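Local coordinates for alpha-catenin-like protein hmp-1 (Caenorhabditis elegans, PDB 5H5M) that links the cadherin-catenin complex of adherens junctions to actin filaments and is required for cell migration and shape change in the embryo, here represented by its M domain, at residues A137-E142 with L200-P204; E245-V249 with V362-K367. All coordinates share one frame; numbering follows the deposited sequence.

Interaction 1: A137-E142 with L200-P204; sequences AKEGHE and LCHQP
Ala137, the last residue of helix 128-137, lies against Cys201 in the final turn of helix 173-202. Its carbonyl O receives a CA-H...O contact from Cys201 CA at 3.3 Å, and its CB rests 4.1 Å from Leu200 CD2. Leu200 also touches Ala209, Gln210 and Met213 of helix 207-233. At Lys138 the aliphatic base does the touching: CG lies 4.1 Å from Leu200 CD2 while the rest of the extended chain leads away from the leucine. The chain then turns through a cis peptide between Glu139 and Gly140. Pro204 packs against this turn, its CG 3.5 Å from Gly140 N. The lack of a side chain matters at Gly140, because a CB there would run into Cys201 O and crowd the proline ring. His141 N-caps helix 142-166, its ND1 accepting a weak bond from Asn144 N. Directly after it, Glu142 CA sits 3.6 Å from Cys201 SG; the sulfur stands anti to the backbone N of Cys201 (chi1 175°), which brings it to the start of helix 142-166. The Glu142 carboxylate approaches the edge of the His202 ring, the two planes only 17° apart, and OE1 accepts a weak bond from NE2 at 2.8 Å, bent to 125° at the hydrogen. The other oxygen, OE2, makes a salt bridge with Arg146. Carbon, sulfur and backbone packing thus does most of the joining, and the histidine bond adds a bent polar link at the margin, to a carboxylate probably held mainly by its arginine.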
loop_
_atom_site.group_PDB
_atom_site.type_symbol
_atom_site.label_atom_id
_atom_site.label_comp_id
_atom_site.label_asym_id
_atom_site.label_seq_id
_atom_site.Cartn_x
_atom_site.Cartn_y
_atom_site.Cartn_z
ATOM N N ALA A 137 12.261 -26.699 3.676
ATOM C CA ALA A 137 11.984 -27.667 4.733
ATOM C C ALA A 137 11.781 -29.075 4.174
ATOM O O ALA A 137 12.087 -30.063 4.840
ATOM C CB ALA A 137 10.766 -27.239 5.535
ATOM N N LYS A 138 11.268 -29.167 2.952
ATOM C CA LYS A 138 11.011 -30.466 2.336
ATOM C C LYS A 138 12.290 -31.204 1.933
ATOM O O LYS A 138 12.251 -32.393 1.631
ATOM C CB LYS A 138 10.107 -30.307 1.109
ATOM C CG LYS A 138 8.642 -30.108 1.440
ATOM C CD LYS A 138 7.777 -30.143 0.189
ATOM C CE LYS A 138 6.309 -29.949 0.533
ATOM N NZ LYS A 138 5.439 -29.935 -0.674
ATOM N N GLU A 139 13.420 -30.503 1.939
ATOM C CA GLU A 139 14.663 -31.062 1.411
ATOM C C GLU A 139 15.441 -32.023 2.340
ATOM O O GLU A 139 15.914 -33.054 1.857
ATOM C CB GLU A 139 15.578 -29.928 0.949
ATOM C CG GLU A 139 15.227 -29.476 -0.452
ATOM C CD GLU A 139 16.412 -28.908 -1.211
ATOM O OE1 GLU A 139 17.565 -29.256 -0.867
ATOM O OE2 GLU A 139 16.186 -28.132 -2.168
ATOM N N GLY A 140 15.621 -31.731 3.630
ATOM C CA GLY A 140 15.274 -30.486 4.286
ATOM C C GLY A 140 16.530 -29.678 4.576
ATOM O O GLY A 140 17.423 -30.115 5.303
ATOM N N HIS A 141 16.603 -28.496 3.977
ATOM C CA HIS A 141 17.782 -27.643 4.046
ATOM C C HIS A 141 17.774 -26.796 5.321
ATOM O O HIS A 141 17.094 -25.768 5.387
ATOM C CB HIS A 141 17.831 -26.755 2.805
ATOM C CG HIS A 141 19.212 -26.418 2.349
ATOM N ND1 HIS A 141 19.927 -25.361 2.869
ATOM C CD2 HIS A 141 20.009 -26.987 1.414
ATOM C CE1 HIS A 141 21.105 -25.295 2.276
ATOM N NE2 HIS A 141 21.181 -26.272 1.390
ATOM N N GLU A 142 18.528 -27.241 6.327
ATOM C CA GLU A 142 18.558 -26.591 7.640
ATOM C C GLU A 142 18.897 -25.104 7.558
ATOM O O GLU A 142 18.212 -24.268 8.145
ATOM C CB GLU A 142 19.562 -27.299 8.559
ATOM C CG GLU A 142 19.826 -26.581 9.883
ATOM C CD GLU A 142 18.793 -26.903 10.952
ATOM O OE1 GLU A 142 17.868 -27.691 10.671
ATOM O OE2 GLU A 142 18.909 -26.366 12.074
ATOM N N LEU A 200 9.424 -30.040 10.071
ATOM C CA LEU A 200 9.437 -30.770 8.811
ATOM C C LEU A 200 10.859 -30.899 8.276
ATOM O O LEU A 200 11.243 -31.948 7.762
ATOM C CB LEU A 200 8.547 -30.086 7.773
ATOM C CG LEU A 200 8.612 -30.702 6.372
ATOM C CD1 LEU A 200 8.225 -32.178 6.412
ATOM C CD2 LEU A 200 7.734 -29.933 5.387
ATOM N N CYS A 201 11.634 -29.827 8.407
ATOM C CA CYS A 201 13.023 -29.815 7.957
ATOM C C CYS A 201 13.848 -30.912 8.627
ATOM O O CYS A 201 14.671 -31.562 7.983
ATOM C CB CYS A 201 13.656 -28.450 8.228
ATOM S SG CYS A 201 15.413 -28.353 7.834
ATOM N N HIS A 202 13.616 -31.117 9.919
ATOM C CA HIS A 202 14.386 -32.086 10.689
ATOM C C HIS A 202 13.960 -33.531 10.423
ATOM O O HIS A 202 14.718 -34.460 10.695
ATOM C CB HIS A 202 14.279 -31.770 12.184
ATOM C CG HIS A 202 15.000 -30.519 12.588
ATOM N ND1 HIS A 202 14.761 -29.875 13.783
ATOM C CD2 HIS A 202 15.954 -29.800 11.957
ATOM C CE1 HIS A 202 15.538 -28.809 13.868
ATOM N NE2 HIS A 202 16.274 -28.740 12.776
ATOM N N GLN A 203 12.752 -33.721 9.896
ATOM C CA GLN A 203 12.258 -35.060 9.552
ATOM C C GLN A 203 11.463 -35.055 8.243
ATOM O O GLN A 203 10.259 -35.309 8.250
ATOM C CB GLN A 203 11.374 -35.617 10.671
ATOM C CG GLN A 203 12.013 -35.653 12.049
ATOM C CD GLN A 203 11.206 -36.465 13.038
ATOM O OE1 GLN A 203 10.886 -37.626 12.787
ATOM N NE2 GLN A 203 10.869 -35.858 14.169
ATOM N N PRO A 204 12.136 -34.784 7.113
ATOM C CA PRO A 204 11.450 -34.530 5.838
ATOM C C PRO A 204 10.701 -35.735 5.263
ATOM O O PRO A 204 9.751 -35.544 4.502
ATOM C CB PRO A 204 12.596 -34.119 4.899
ATOM C CG PRO A 204 13.764 -33.823 5.791
ATOM C CD PRO A 204 13.598 -34.726 6.964
#

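Interaction 2: E245-V249 with V362-K367; sequences EAHIV and VHDAVK
The ring of His363 reaches across between two antiparallel helices and meets three residues of the other one obliquely. Its NE2 lies 3.3 Å from Glu245 CG and 3.4 Å from Val249 CG2, and Ile248 CG2 approaches CD2 of the same ring. With CG anti to the backbone N (chi1 -169°), the imidazole is carried toward helix 237-260. Glu245 is extended as far as CD and crosses the histidine at about a right angle; the carboxylate and ring planes stand 82° apart, and it is the CG methylene that meets the imidazole. Further along the chain, Glu245 OE1 lies 3.8 Å from Lys367 CG and forms a salt bridge with Arg370, while Lys367 NZ makes a salt bridge, through a weak hydrogen bond, with Asp364 OD1 on its own helix. Replacing Glu245 by an alanine would probably open a gap beside the His363 ring and leave Arg370 without this carboxylate. On the more buried side, Ile248 CD1 rests against two valines one helical turn apart, 3.8 Å from Val366 CG2 and 4.0 Å from Val362 CG1. Val362 also touches Ile283 and Ala287 of helix 276-300 and Leu317 and Phe325 of helix 305-339. The axes of the two short segments approach to 10.2 Å, their directions 169° apart, the near-antiparallel packing of neighbouring helices in a four-helix bundle of the vinculin/alpha-catenin family.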
loop_
_atom_site.group_PDB
_atom_site.type_symbol
_atom_site.label_atom_id
_atom_site.label_comp_id
_atom_site.label_asym_id
_atom_site.label_seq_id
_atom_site.Cartn_x
_atom_site.Cartn_y
_atom_site.Cartn_z
ATOM N N GLU A 245 1.139 2.642 -9.655
ATOM C CA GLU A 245 1.825 3.201 -10.813
ATOM C C GLU A 245 3.096 3.939 -10.395
ATOM O O GLU A 245 4.140 3.796 -11.026
ATOM C CB GLU A 245 0.891 4.138 -11.579
ATOM C CG GLU A 245 1.499 4.762 -12.815
ATOM C CD GLU A 245 0.551 5.730 -13.497
ATOM O OE1 GLU A 245 -0.667 5.445 -13.538
ATOM O OE2 GLU A 245 1.022 6.779 -13.986
ATOM N N ALA A 246 3.002 4.720 -9.324
ATOM C CA ALA A 246 4.147 5.468 -8.825
ATOM C C ALA A 246 5.227 4.532 -8.284
ATOM O O ALA A 246 6.417 4.799 -8.423
ATOM C CB ALA A 246 3.709 6.454 -7.746
ATOM N N HIS A 247 4.803 3.434 -7.666
ATOM C CA HIS A 247 5.744 2.489 -7.078
ATOM C C HIS A 247 6.469 1.676 -8.151
ATOM O O HIS A 247 7.637 1.328 -7.988
ATOM C CB HIS A 247 5.024 1.562 -6.097
ATOM C CG HIS A 247 4.751 2.189 -4.763
ATOM N ND1 HIS A 247 4.279 1.474 -3.686
ATOM C CD2 HIS A 247 4.896 3.468 -4.337
ATOM C CE1 HIS A 247 4.144 2.285 -2.647
ATOM N NE2 HIS A 247 4.508 3.498 -3.019
ATOM N N ILE A 248 5.773 1.376 -9.244
ATOM C CA ILE A 248 6.380 0.690 -10.382
ATOM C C ILE A 248 7.510 1.537 -10.970
ATOM O O ILE A 248 8.550 1.012 -11.377
ATOM C CB ILE A 248 5.327 0.369 -11.470
ATOM C CG1 ILE A 248 4.413 -0.765 -11.003
ATOM C CG2 ILE A 248 5.994 -0.027 -12.772
ATOM C CD1 ILE A 248 3.252 -1.037 -11.930
ATOM N N VAL A 249 7.310 2.852 -10.991
ATOM C CA VAL A 249 8.347 3.784 -11.423
ATOM C C VAL A 249 9.541 3.753 -10.466
ATOM O O VAL A 249 10.691 3.690 -10.905
ATOM C CB VAL A 249 7.801 5.223 -11.525
ATOM C CG1 VAL A 249 8.940 6.230 -11.700
ATOM C CG2 VAL A 249 6.798 5.329 -12.665
ATOM N N VAL A 362 4.985 -2.975 -18.615
ATOM C CA VAL A 362 4.098 -3.058 -17.463
ATOM C C VAL A 362 3.437 -1.714 -17.161
ATOM O O VAL A 362 2.229 -1.640 -16.938
ATOM C CB VAL A 362 4.864 -3.541 -16.211
ATOM C CG1 VAL A 362 3.972 -3.490 -14.980
ATOM C CG2 VAL A 362 5.408 -4.948 -16.426
ATOM N N HIS A 363 4.240 -0.656 -17.174
ATOM C CA HIS A 363 3.800 0.678 -16.769
ATOM C C HIS A 363 2.721 1.261 -17.689
ATOM O O HIS A 363 1.704 1.768 -17.210
ATOM C CB HIS A 363 5.008 1.620 -16.709
ATOM C CG HIS A 363 4.723 2.934 -16.056
ATOM N ND1 HIS A 363 4.825 4.136 -16.724
ATOM C CD2 HIS A 363 4.341 3.241 -14.793
ATOM C CE1 HIS A 363 4.520 5.123 -15.903
ATOM N NE2 HIS A 363 4.221 4.606 -14.724
ATOM N N ASP A 364 2.946 1.192 -19.000
ATOM C CA ASP A 364 1.960 1.651 -19.980
ATOM C C ASP A 364 0.645 0.893 -19.838
ATOM O O ASP A 364 -0.438 1.478 -19.934
ATOM C CB ASP A 364 2.480 1.484 -21.410
ATOM C CG ASP A 364 3.402 2.611 -21.840
ATOM O OD1 ASP A 364 3.419 3.668 -21.175
ATOM O OD2 ASP A 364 4.103 2.442 -22.859
ATOM N N ALA A 365 0.751 -0.415 -19.623
ATOM C CA ALA A 365 -0.423 -1.265 -19.496
ATOM C C ALA A 365 -1.239 -0.878 -18.265
ATOM O O ALA A 365 -2.467 -0.928 -18.285
ATOM C CB ALA A 365 -0.016 -2.726 -19.435
ATOM N N VAL A 366 -0.551 -0.484 -17.198
ATOM C CA VAL A 366 -1.227 -0.008 -15.998
ATOM C C VAL A 366 -1.963 1.296 -16.288
ATOM O O VAL A 366 -3.098 1.484 -15.849
ATOM C CB VAL A 366 -0.237 0.188 -14.829
ATOM C CG1 VAL A 366 -0.887 0.962 -13.691
ATOM C CG2 VAL A 366 0.254 -1.163 -14.329
ATOM N N LYS A 367 -1.328 2.181 -17.052
ATOM C CA LYS A 367 -1.951 3.451 -17.423
ATOM C C LYS A 367 -3.169 3.243 -18.326
ATOM O O LYS A 367 -4.135 4.002 -18.256
ATOM C CB LYS A 367 -0.942 4.373 -18.114
ATOM C CG LYS A 367 0.167 4.876 -17.201
ATOM C CD LYS A 367 0.991 5.964 -17.872
ATOM C CE LYS A 367 1.768 5.415 -19.053
ATOM N NZ LYS A 367 2.646 6.444 -19.677
#

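From the N terminus, the chain passes through four helices before helix 128-137 leads into interaction 1. There the loop before helix 142-166 meets the end of helix 173-202, closing an excursion of 57 mostly helical residues at one extremity of the elongated molecule. The chain continues through helix 207-233 into helix 237-260, where interaction 2 opens; it closes only 113 residues later, on helix 345-374, with helices 276-300 and 305-339 in between. The two closures follow in series, neither nested nor crossed, their centres 39 Å apart. Interaction 1 ties helix ends together, whereas interaction 2 joins helices 237-260 and 345-374 along their sides, probably as the first and last helices of the C-terminal bundle.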